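Local coordinates for protein succinate-semialdehyde dehydrogenase (Synechococcus sp., PDB 4ITA) that probably catalyses the NADP-dependent oxidation of succinic semialdehyde to succinate as a member of the aldehyde dehydrogenase family, and is seen here with NADPH bound, at residues Ile5-Gly13 with Met71-His79; Phe19-Lys30 with Gln183-Gln194. One frame throughout, in Å; residues are numbered along the deposited sequence.

Contact 1: residues Ile5-Gly13 with Met71-His79; sequences IATINPTTG and MTTEMGKTH
T7 and E74 meet through their polar ends: T7 OG1 donates to E74 OE2 at 2.7 Å, and OE2 receives it on its anti lone pair, the one turned away from OE1. The two side chains cross at about a right angle, and T7 CG2 lies 3.7 Å from E74 CG, so an apolar contact backs the bond. The first bond of the E74 side chain points away from strand 6-8, but CG lies beside the backbone N (chi1 -65°), and the extended chain beyond it carries the carboxylate to T7. That carboxylate also accepts from Q163 N and C164 N at the start of helix 162-175; an alanine here would probably leave both amides and the T7 hydroxyl without this acceptor. T73 contributes mainly its carbonyl: T73 O, buried and with no conventional partner in the model, receives a CA-H...O contact from N9 CA at 3.4 Å (154° at the hydrogen). P10 CD comes within 3.3 Å of the same oxygen, and P10 CG sits 3.5 Å from G76 N, where a side chain would collide with the ring. One water joins I8 N to E74 O; another gathers N9 OD1, T11 OG1 and T72 O. The evidence describes an Asx turn, closed by T11 N on N9 OD1 and laid against a helix C-terminus that ends at a glycine of positive phi.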
loop_
_atom_site.group_PDB
_atom_site.type_symbol
_atom_site.label_atom_id
_atom_site.label_comp_id
_atom_site.label_asym_id
_atom_site.label_seq_id
_atom_site.Cartn_x
_atom_site.Cartn_y
_atom_site.Cartn_z
ATOM N N ILE A 5 -7.603 -27.703 -12.496
ATOM C CA ILE A 5 -6.357 -27.858 -11.754
ATOM C C ILE A 5 -5.709 -29.189 -12.113
ATOM O O ILE A 5 -6.224 -30.261 -11.789
ATOM C CB ILE A 5 -6.595 -27.786 -10.239
ATOM C CG1 ILE A 5 -7.298 -26.475 -9.877
ATOM C CG2 ILE A 5 -5.275 -27.934 -9.488
ATOM C CD1 ILE A 5 -7.789 -26.426 -8.448
ATOM N N ALA A 6 -4.575 -29.121 -12.794
ATOM C CA ALA A 6 -3.965 -30.315 -13.346
ATOM C C ALA A 6 -2.504 -30.104 -13.695
ATOM O O ALA A 6 -2.073 -28.989 -14.015
ATOM C CB ALA A 6 -4.735 -30.769 -14.588
ATOM N N THR A 7 -1.741 -31.186 -13.616
ATOM C CA THR A 7 -0.410 -31.215 -14.202
ATOM C C THR A 7 -0.552 -31.637 -15.654
ATOM O O THR A 7 -0.978 -32.758 -15.938
ATOM C CB THR A 7 0.517 -32.213 -13.485
ATOM O OG1 THR A 7 0.621 -31.873 -12.096
ATOM C CG2 THR A 7 1.913 -32.216 -14.121
ATOM N N ILE A 8 -0.228 -30.723 -16.562
ATOM C CA ILE A 8 -0.149 -31.040 -17.979
ATOM C C ILE A 8 1.262 -30.712 -18.440
ATOM O O ILE A 8 1.667 -29.546 -18.446
ATOM C CB ILE A 8 -1.176 -30.256 -18.801
ATOM C CG1 ILE A 8 -2.588 -30.542 -18.287
ATOM C CG2 ILE A 8 -1.058 -30.623 -20.278
ATOM C CD1 ILE A 8 -3.673 -29.701 -18.935
ATOM N N ASN A 9 2.021 -31.745 -18.788
ATOM C CA ASN A 9 3.424 -31.589 -19.163
ATOM C C ASN A 9 3.547 -30.835 -20.487
ATOM O O ASN A 9 3.132 -31.343 -21.524
ATOM C CB ASN A 9 4.076 -32.971 -19.269
ATOM C CG ASN A 9 5.585 -32.907 -19.394
ATOM O OD1 ASN A 9 6.137 -31.963 -19.958
ATOM N ND2 ASN A 9 6.263 -33.922 -18.875
ATOM N N PRO A 10 4.123 -29.620 -20.463
ATOM C CA PRO A 10 4.167 -28.810 -21.687
ATOM C C PRO A 10 5.158 -29.317 -22.732
ATOM O O PRO A 10 5.098 -28.866 -23.873
ATOM C CB PRO A 10 4.595 -27.430 -21.174
ATOM C CG PRO A 10 5.420 -27.731 -19.964
ATOM C CD PRO A 10 4.726 -28.914 -19.315
ATOM N N THR A 11 6.047 -30.231 -22.356
ATOM C CA THR A 11 6.977 -30.821 -23.315
ATOM C C THR A 11 6.277 -31.857 -24.198
ATOM O O THR A 11 6.622 -32.017 -25.373
ATOM C CB THR A 11 8.201 -31.424 -22.592
ATOM O OG1 THR A 11 8.888 -30.376 -21.901
ATOM C CG2 THR A 11 9.169 -32.083 -23.574
ATOM N N THR A 12 5.271 -32.531 -23.648
ATOM C CA THR A 12 4.580 -33.595 -24.367
ATOM C C THR A 12 3.115 -33.277 -24.646
ATOM O O THR A 12 2.505 -33.869 -25.542
ATOM C CB THR A 12 4.640 -34.911 -23.587
ATOM O OG1 THR A 12 3.999 -34.734 -22.317
ATOM C CG2 THR A 12 6.075 -35.351 -23.377
ATOM N N GLY A 13 2.541 -32.359 -23.875
ATOM C CA GLY A 13 1.119 -32.074 -23.971
ATOM C C GLY A 13 0.265 -33.061 -23.188
ATOM O O GLY A 13 -0.964 -32.968 -23.190
ATOM N N MET A 71 9.089 -28.679 -11.040
ATOM C CA MET A 71 8.902 -27.428 -11.785
ATOM C C MET A 71 8.953 -27.671 -13.289
ATOM O O MET A 71 8.069 -27.244 -14.034
ATOM C CB MET A 71 9.960 -26.382 -11.400
ATOM C CG MET A 71 9.948 -25.933 -9.929
ATOM S SD MET A 71 11.116 -24.583 -9.556
ATOM C CE MET A 71 12.072 -25.317 -8.212
ATOM N N THR A 72 10.001 -28.349 -13.741
ATOM C CA THR A 72 10.173 -28.636 -15.162
ATOM C C THR A 72 9.022 -29.460 -15.727
ATOM O O THR A 72 8.512 -29.165 -16.805
ATOM C CB THR A 72 11.512 -29.349 -15.399
ATOM O OG1 THR A 72 12.574 -28.478 -14.997
ATOM C CG2 THR A 72 11.686 -29.725 -16.868
ATOM N N THR A 73 8.600 -30.482 -14.991
ATOM C CA THR A 73 7.505 -31.326 -15.441
ATOM C C THR A 73 6.215 -30.531 -15.616
ATOM O O THR A 73 5.496 -30.708 -16.599
ATOM C CB THR A 73 7.256 -32.468 -14.447
ATOM O OG1 THR A 73 8.424 -33.294 -14.385
ATOM C CG2 THR A 73 6.053 -33.309 -14.860
ATOM N N GLU A 74 5.915 -29.656 -14.661
ATOM C CA GLU A 74 4.646 -28.935 -14.702
ATOM C C GLU A 74 4.624 -27.740 -15.646
ATOM O O GLU A 74 3.607 -27.485 -16.285
ATOM C CB GLU A 74 4.215 -28.485 -13.302
ATOM C CG GLU A 74 3.893 -29.634 -12.358
ATOM C CD GLU A 74 3.040 -29.201 -11.184
ATOM O OE1 GLU A 74 3.482 -28.311 -10.419
ATOM O OE2 GLU A 74 1.928 -29.757 -11.035
ATOM N N MET A 75 5.724 -26.992 -15.727
ATOM C CA MET A 75 5.674 -25.731 -16.461
ATOM C C MET A 75 6.804 -25.489 -17.464
ATOM O O MET A 75 6.860 -24.430 -18.084
ATOM C CB MET A 75 5.453 -24.545 -15.514
ATOM C CG MET A 75 6.404 -24.471 -14.319
ATOM S SD MET A 75 8.137 -24.053 -14.724
ATOM C CE MET A 75 7.916 -22.430 -15.494
ATOM N N GLY A 76 7.693 -26.467 -17.622
ATOM C CA GLY A 76 8.580 -26.510 -18.779
ATOM C C GLY A 76 9.883 -25.728 -18.753
ATOM O O GLY A 76 10.627 -25.751 -19.736
ATOM N N LYS A 77 10.186 -25.032 -17.662
ATOM C CA LYS A 77 11.484 -24.358 -17.584
ATOM C C LYS A 77 12.600 -25.404 -17.507
ATOM O O LYS A 77 12.361 -26.533 -17.072
ATOM C CB LYS A 77 11.552 -23.388 -16.396
ATOM C CG LYS A 77 11.799 -24.042 -15.048
ATOM C CD LYS A 77 11.695 -23.023 -13.916
ATOM C CE LYS A 77 12.914 -22.139 -13.872
ATOM N NZ LYS A 77 12.617 -20.807 -13.257
ATOM N N THR A 78 13.809 -25.052 -17.938
ATOM C CA THR A 78 14.881 -26.041 -17.925
ATOM C C THR A 78 15.145 -26.528 -16.505
ATOM O O THR A 78 15.013 -25.772 -15.531
ATOM C CB THR A 78 16.197 -25.509 -18.511
ATOM O OG1 THR A 78 16.704 -24.456 -17.680
ATOM C CG2 THR A 78 15.994 -25.005 -19.935
ATOM N N HIS A 79 15.503 -27.800 -16.386
ATOM C CA HIS A 79 15.812 -28.379 -15.089
ATOM C C HIS A 79 16.951 -27.613 -14.415
ATOM O O HIS A 79 16.925 -27.375 -13.202
ATOM C CB HIS A 79 16.165 -29.857 -15.252
ATOM C CG HIS A 79 16.377 -30.577 -13.958
ATOM N ND1 HIS A 79 17.589 -31.125 -13.607
ATOM C CD2 HIS A 79 15.530 -30.839 -12.935
ATOM C CE1 HIS A 79 17.483 -31.698 -12.419
ATOM N NE2 HIS A 79 16.243 -31.543 -11.993
HETATM O O HOH W 1 1.039 -28.463 -15.580
HETATM O O HOH W 2 8.282 -30.568 -19.188
#

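Contact 2: residues Phe19-Lys30 with Gln183-Gln194; sequences FKALTPAEIDAK and QTLLIGASQVEQ. With NDP (NADPH dihydro-nicotinamide-adenine-dinucleotide phosphate), chain C; EDO (1,2-ethanediol), chain H; EDO (1,2-ethanediol), chain N.
L22 N donates to L186 O at 3.0 Å beside the close approach of A21 and I187, and beyond it helix 24-30 runs nearly antiparallel (164°) to strand 183-185, their axes 10.3 Å apart. Three glutamine amides then hold main-chain carbonyls opposite. Q191 NE2 reaches L22 O at 2.8 Å within its own amide plane, while its OE1 accepts from G188 N; gripped at both ends, this amide is fixed in rotation. Q194, with CG anti to the backbone N (chi1 176°), extends to give P24 O an almost straight bond of 3.0 Å (175° at the hydrogen), arriving on the face away from D28 N, the helical donor to that oxygen. Q183 NE2 approaches K30 O at 2.9 Å from above the carbonyl plane. Between these bonds the packing is apolar: I27 CD1 touches I187 CG2 at 3.7 Å, crossing at about a right angle, and the K30 and L185 side chains pass each other in opposite directions, CD to CD2 3.6 Å. On the cofactor side, A189 CB lies 3.6 Å from C5A of the NADPH adenine and V192 CG2 also meets that ring. The strand, its following loop and helix 192-197 thus belong to the Rossmann-type cofactor-binding domain, with helix 24-41 covering them from outside.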
loop_
_atom_site.group_PDB
_atom_site.type_symbol
_atom_site.label_atom_id
_atom_site.label_comp_id
_atom_site.label_asym_id
_atom_site.label_seq_id
_atom_site.Cartn_x
_atom_site.Cartn_y
_atom_site.Cartn_z
ATOM N N PHE A 19 -6.547 -32.715 -10.126
ATOM C CA PHE A 19 -6.810 -32.454 -8.719
ATOM C C PHE A 19 -8.199 -31.866 -8.541
ATOM O O PHE A 19 -8.662 -31.068 -9.358
ATOM C CB PHE A 19 -5.751 -31.501 -8.147
ATOM C CG PHE A 19 -4.347 -32.036 -8.231
ATOM C CD1 PHE A 19 -3.731 -32.592 -7.120
ATOM C CD2 PHE A 19 -3.638 -31.979 -9.423
ATOM C CE1 PHE A 19 -2.434 -33.090 -7.202
ATOM C CE2 PHE A 19 -2.349 -32.482 -9.510
ATOM C CZ PHE A 19 -1.748 -33.032 -8.402
ATOM N N LYS A 20 -8.868 -32.285 -7.473
ATOM C CA LYS A 20 -10.168 -31.748 -7.114
ATOM C C LYS A 20 -9.969 -30.383 -6.464
ATOM O O LYS A 20 -9.137 -30.228 -5.571
ATOM C CB LYS A 20 -10.869 -32.699 -6.136
ATOM C CG LYS A 20 -12.361 -32.454 -5.942
ATOM C CD LYS A 20 -12.986 -33.539 -5.055
ATOM C CE LYS A 20 -14.503 -33.416 -4.987
ATOM N NZ LYS A 20 -14.937 -32.130 -4.364
ATOM N N ALA A 21 -10.716 -29.393 -6.925
ATOM C CA ALA A 21 -10.697 -28.084 -6.294
ATOM C C ALA A 21 -11.403 -28.159 -4.951
ATOM O O ALA A 21 -12.339 -28.942 -4.770
ATOM C CB ALA A 21 -11.367 -27.055 -7.183
ATOM N N LEU A 22 -10.961 -27.346 -4.005
ATOM C CA LEU A 22 -11.656 -27.236 -2.729
ATOM C C LEU A 22 -13.044 -26.657 -2.927
ATOM O O LEU A 22 -13.264 -25.833 -3.817
ATOM C CB LEU A 22 -10.899 -26.304 -1.788
ATOM C CG LEU A 22 -9.482 -26.693 -1.383
ATOM C CD1 LEU A 22 -8.953 -25.656 -0.409
ATOM C CD2 LEU A 22 -9.431 -28.105 -0.788
ATOM N N THR A 23 -13.984 -27.074 -2.092
ATOM C CA THR A 23 -15.287 -26.423 -2.049
ATOM C C THR A 23 -15.221 -25.176 -1.167
ATOM O O THR A 23 -14.300 -25.024 -0.360
ATOM C CB THR A 23 -16.344 -27.352 -1.446
ATOM O OG1 THR A 23 -16.004 -27.602 -0.076
ATOM C CG2 THR A 23 -16.429 -28.670 -2.217
ATOM N N PRO A 24 -16.204 -24.277 -1.298
ATOM C CA PRO A 24 -16.284 -23.148 -0.365
ATOM C C PRO A 24 -16.257 -23.545 1.117
ATOM O O PRO A 24 -15.622 -22.849 1.914
ATOM C CB PRO A 24 -17.612 -22.491 -0.742
ATOM C CG PRO A 24 -17.696 -22.718 -2.208
ATOM C CD PRO A 24 -17.114 -24.098 -2.446
ATOM N N ALA A 25 -16.917 -24.638 1.486
ATOM C CA ALA A 25 -16.873 -25.095 2.872
ATOM C C ALA A 25 -15.454 -25.505 3.284
ATOM O O ALA A 25 -15.009 -25.222 4.406
ATOM C CB ALA A 25 -17.848 -26.248 3.086
ATOM N N GLU A 26 -14.738 -26.167 2.376
ATOM C CA GLU A 26 -13.359 -26.564 2.648
ATOM C C GLU A 26 -12.436 -25.350 2.756
ATOM O O GLU A 26 -11.534 -25.325 3.603
ATOM C CB GLU A 26 -12.871 -27.546 1.582
ATOM C CG GLU A 26 -13.579 -28.892 1.696
ATOM C CD GLU A 26 -13.264 -29.859 0.577
ATOM O OE1 GLU A 26 -13.037 -29.431 -0.574
ATOM O OE2 GLU A 26 -13.260 -31.077 0.852
ATOM N N ILE A 27 -12.664 -24.343 1.914
ATOM C CA ILE A 27 -11.906 -23.097 2.004
ATOM C C ILE A 27 -12.158 -22.437 3.358
ATOM O O ILE A 27 -11.216 -22.017 4.041
ATOM C CB ILE A 27 -12.277 -22.130 0.865
ATOM C CG1 ILE A 27 -11.808 -22.689 -0.476
ATOM C CG2 ILE A 27 -11.672 -20.746 1.101
ATOM C CD1 ILE A 27 -12.376 -21.947 -1.666
ATOM N N ASP A 28 -13.422 -22.374 3.758
ATOM C CA ASP A 28 -13.792 -21.809 5.047
ATOM C C ASP A 28 -13.086 -22.513 6.203
ATOM O O ASP A 28 -12.595 -21.858 7.123
ATOM C CB ASP A 28 -15.310 -21.874 5.234
ATOM C CG ASP A 28 -15.761 -21.186 6.495
ATOM O OD1 ASP A 28 -15.838 -19.941 6.483
ATOM O OD2 ASP A 28 -16.029 -21.890 7.495
ATOM N N ALA A 29 -13.019 -23.840 6.142
ATOM C CA ALA A 29 -12.359 -24.609 7.191
ATOM C C ALA A 29 -10.878 -24.274 7.255
ATOM O O ALA A 29 -10.309 -24.175 8.345
ATOM C CB ALA A 29 -12.558 -26.093 6.958
ATOM N N LYS A 30 -10.247 -24.120 6.096
ATOM C CA LYS A 30 -8.835 -23.746 6.077
ATOM C C LYS A 30 -8.603 -22.355 6.653
ATOM O O LYS A 30 -7.617 -22.134 7.347
ATOM C CB LYS A 30 -8.249 -23.898 4.675
ATOM C CG LYS A 30 -8.186 -25.370 4.254
ATOM C CD LYS A 30 -7.147 -25.631 3.195
ATOM C CE LYS A 30 -7.142 -27.095 2.780
ATOM N NZ LYS A 30 -6.049 -27.873 3.437
ATOM N N GLN A 183 -0.855 -22.626 4.175
ATOM C CA GLN A 183 -1.720 -23.604 3.530
ATOM C C GLN A 183 -1.863 -23.312 2.058
ATOM O O GLN A 183 -2.206 -22.196 1.665
ATOM C CB GLN A 183 -3.111 -23.635 4.172
ATOM C CG GLN A 183 -3.134 -24.111 5.623
ATOM C CD GLN A 183 -4.534 -24.051 6.210
ATOM O OE1 GLN A 183 -5.265 -25.047 6.235
ATOM N NE2 GLN A 183 -4.925 -22.871 6.663
ATOM N N THR A 184 -1.619 -24.331 1.250
ATOM C CA THR A 184 -1.906 -24.286 -0.172
ATOM C C THR A 184 -3.378 -24.562 -0.427
ATOM O O THR A 184 -3.929 -25.554 0.055
ATOM C CB THR A 184 -1.046 -25.312 -0.894
ATOM O OG1 THR A 184 0.296 -24.815 -0.928
ATOM C CG2 THR A 184 -1.541 -25.562 -2.321
ATOM N N LEU A 185 -4.016 -23.658 -1.161
ATOM C CA LEU A 185 -5.412 -23.819 -1.558
ATOM C C LEU A 185 -5.467 -24.238 -3.008
ATOM O O LEU A 185 -5.133 -23.452 -3.903
ATOM C CB LEU A 185 -6.193 -22.513 -1.372
ATOM C CG LEU A 185 -6.091 -21.829 -0.007
ATOM C CD1 LEU A 185 -6.938 -20.566 0.004
ATOM C CD2 LEU A 185 -6.518 -22.760 1.119
ATOM N N LEU A 186 -5.890 -25.476 -3.255
ATOM C CA LEU A 186 -6.100 -25.938 -4.625
ATOM C C LEU A 186 -7.444 -25.406 -5.092
ATOM O O LEU A 186 -8.467 -26.078 -4.979
ATOM C CB LEU A 186 -6.043 -27.466 -4.709
ATOM C CG LEU A 186 -4.673 -28.084 -4.403
ATOM C CD1 LEU A 186 -4.727 -29.600 -4.647
ATOM C CD2 LEU A 186 -3.559 -27.439 -5.212
ATOM N N ILE A 187 -7.438 -24.166 -5.572
ATOM C CA ILE A 187 -8.659 -23.486 -5.985
ATOM C C ILE A 187 -8.430 -22.702 -7.263
ATOM O O ILE A 187 -7.292 -22.325 -7.575
ATOM C CB ILE A 187 -9.194 -22.530 -4.884
ATOM C CG1 ILE A 187 -8.214 -21.379 -4.604
ATOM C CG2 ILE A 187 -9.545 -23.308 -3.613
ATOM C CD1 ILE A 187 -8.731 -20.355 -3.589
ATOM N N GLY A 188 -9.511 -22.461 -7.994
ATOM C CA GLY A 188 -9.447 -21.709 -9.232
ATOM C C GLY A 188 -9.599 -20.221 -9.003
ATOM O O GLY A 188 -9.892 -19.763 -7.892
ATOM N N ALA A 189 -9.424 -19.457 -10.077
ATOM C CA ALA A 189 -9.502 -18.005 -9.995
ATOM C C ALA A 189 -10.846 -17.508 -9.459
ATOM O O ALA A 189 -10.896 -16.530 -8.706
ATOM C CB ALA A 189 -9.194 -17.373 -11.360
ATOM N N SER A 190 -11.933 -18.188 -9.827
ATOM C CA SER A 190 -13.273 -17.774 -9.392
ATOM C C SER A 190 -13.495 -17.915 -7.887
ATOM O O SER A 190 -14.454 -17.368 -7.341
ATOM C CB SER A 190 -14.358 -18.560 -10.134
ATOM O OG SER A 190 -14.337 -19.929 -9.759
ATOM N N GLN A 191 -12.605 -18.643 -7.220
ATOM C CA GLN A 191 -12.786 -18.963 -5.812
ATOM C C GLN A 191 -12.046 -17.996 -4.898
ATOM O O GLN A 191 -12.190 -18.042 -3.675
ATOM C CB GLN A 191 -12.318 -20.393 -5.554
ATOM C CG GLN A 191 -12.963 -21.405 -6.489
ATOM C CD GLN A 191 -12.681 -22.829 -6.089
ATOM O OE1 GLN A 191 -11.789 -23.473 -6.633
ATOM N NE2 GLN A 191 -13.471 -23.344 -5.152
ATOM N N VAL A 192 -11.252 -17.122 -5.496
ATOM C CA VAL A 192 -10.439 -16.175 -4.735
ATOM C C VAL A 192 -11.292 -15.109 -4.032
ATOM O O VAL A 192 -10.974 -14.671 -2.923
ATOM C CB VAL A 192 -9.383 -15.532 -5.650
ATOM C CG1 VAL A 192 -8.651 -14.403 -4.938
ATOM C CG2 VAL A 192 -8.397 -16.592 -6.107
ATOM N N GLU A 193 -12.391 -14.706 -4.670
ATOM C CA GLU A 193 -13.257 -13.688 -4.084
ATOM C C GLU A 193 -13.721 -14.066 -2.668
ATOM O O GLU A 193 -13.727 -13.224 -1.765
ATOM C CB GLU A 193 -14.446 -13.399 -5.013
ATOM C CG GLU A 193 -15.473 -12.424 -4.441
ATOM C CD GLU A 193 -16.498 -11.961 -5.465
ATOM O OE1 GLU A 193 -16.304 -12.197 -6.673
ATOM O OE2 GLU A 193 -17.484 -11.339 -5.044
ATOM N N GLN A 194 -14.107 -15.327 -2.467
ATOM C CA GLN A 194 -14.494 -15.780 -1.130
ATOM C C GLN A 194 -13.388 -15.517 -0.112
ATOM O O GLN A 194 -13.644 -15.073 1.008
ATOM C CB GLN A 194 -14.811 -17.276 -1.132
ATOM C CG GLN A 194 -15.124 -17.820 0.259
ATOM C CD GLN A 194 -15.266 -19.323 0.294
ATOM O OE1 GLN A 194 -15.313 -19.977 -0.744
ATOM N NE2 GLN A 194 -15.314 -19.882 1.497
HETATM P PA NDP C . -2.315 -14.782 -14.675
HETATM O O1A NDP C . -2.593 -13.406 -14.142
HETATM O O2A NDP C . -3.220 -15.377 -15.718
HETATM O O5B NDP C . -2.284 -15.802 -13.442
HETATM C C5B NDP C . -1.536 -15.534 -12.249
HETATM C C4B NDP C . -2.290 -16.027 -11.017
HETATM O O4B NDP C . -3.493 -15.267 -10.877
HETATM C C3B NDP C . -2.742 -17.479 -11.119
HETATM O O3B NDP C . -2.767 -18.047 -9.803
HETATM C C2B NDP C . -4.161 -17.353 -11.638
HETATM O O2B NDP C . -4.987 -18.464 -11.317
HETATM C C1B NDP C . -4.613 -16.156 -10.848
HETATM N N9A NDP C . -5.737 -15.407 -11.430
HETATM C C8A NDP C . -5.989 -15.145 -12.728
HETATM N N7A NDP C . -7.107 -14.389 -12.842
HETATM C C5A NDP C . -7.560 -14.148 -11.601
HETATM C C6A NDP C . -8.686 -13.425 -10.990
HETATM N N6A NDP C . -9.574 -12.779 -11.771
HETATM N N1A NDP C . -8.780 -13.438 -9.647
HETATM C C2A NDP C . -7.898 -14.073 -8.863
HETATM N N3A NDP C . -6.851 -14.757 -9.346
HETATM C C4A NDP C . -6.649 -14.818 -10.678
HETATM O O3 NDP C . -0.766 -14.695 -15.160
HETATM P PN NDP C . 0.070 -15.398 -16.363
HETATM O O1N NDP C . -0.733 -15.455 -17.643
HETATM O O2N NDP C . 0.699 -16.642 -15.798
HETATM O O5D NDP C . 1.236 -14.310 -16.583
HETATM C C5D NDP C . 2.198 -14.067 -15.566
HETATM C C4D NDP C . 2.324 -12.573 -15.328
HETATM O O4D NDP C . 2.963 -12.335 -14.065
HETATM C C3D NDP C . 3.181 -11.877 -16.367
HETATM O O3D NDP C . 2.582 -10.633 -16.748
HETATM C C2D NDP C . 4.484 -11.695 -15.613
HETATM O O2D NDP C . 5.256 -10.641 -16.189
HETATM C C1D NDP C . 3.990 -11.353 -14.222
HETATM N N1N NDP C . 5.071 -11.536 -13.244
HETATM C C2N NDP C . 5.321 -10.588 -12.324
HETATM C C3N NDP C . 6.577 -10.515 -11.724
HETATM C C7N NDP C . 6.884 -9.493 -10.671
HETATM O O7N NDP C . 7.470 -9.861 -9.655
HETATM N N7N NDP C . 6.527 -8.224 -10.856
HETATM C C4N NDP C . 7.685 -11.461 -12.125
HETATM C C5N NDP C . 7.113 -12.664 -12.716
HETATM C C6N NDP C . 5.829 -12.652 -13.253
HETATM P P2B NDP C . -5.330 -19.600 -12.399
HETATM O O1X NDP C . -6.223 -20.518 -11.616
HETATM O O2X NDP C . -6.044 -18.914 -13.540
HETATM O O3X NDP C . -4.048 -20.257 -12.814
HETATM C C1 EDO H . -16.973 -21.702 -5.592
HETATM O O1 EDO H . -15.732 -21.727 -4.871
HETATM C C2 EDO H . -16.910 -20.639 -6.679
HETATM O O2 EDO H . -16.042 -21.064 -7.737
HETATM C C1 EDO N . -18.281 -19.064 -2.953
HETATM O O1 EDO N . -18.192 -18.761 -1.561
HETATM C C2 EDO N . -18.718 -17.806 -3.693
HETATM O O2 EDO N . -17.737 -16.758 -3.585
HETATM O O HOH W 3 -15.096 -18.428 4.186
HETATM O O HOH W 4 -3.691 -26.768 2.549
#

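The two contacts have centres 23 Å apart, and their segments alternate along the chain: 5-13, 19-30, 71-79, then 183-194. Strands 6-8 and 15-18 form a small antiparallel sheet, and the N-terminal chain passes from contact 1 through it into contact 2. They touch directly: I5 O and F19 N are 3.0 Å apart, a probable hydrogen bond, while I5 CD1 packs on A21 CB and the L186-I187 backbone. Helix 162-175 is shared, since side chains of both contacts, among them T7, E74, F19 and L186, rest on P162. The N-terminal strand and the helix after it thus meet the rest of the fold at two places, helix 64-75 in contact 1 and, in contact 2, the strand-loop-helix unit that meets the adenine.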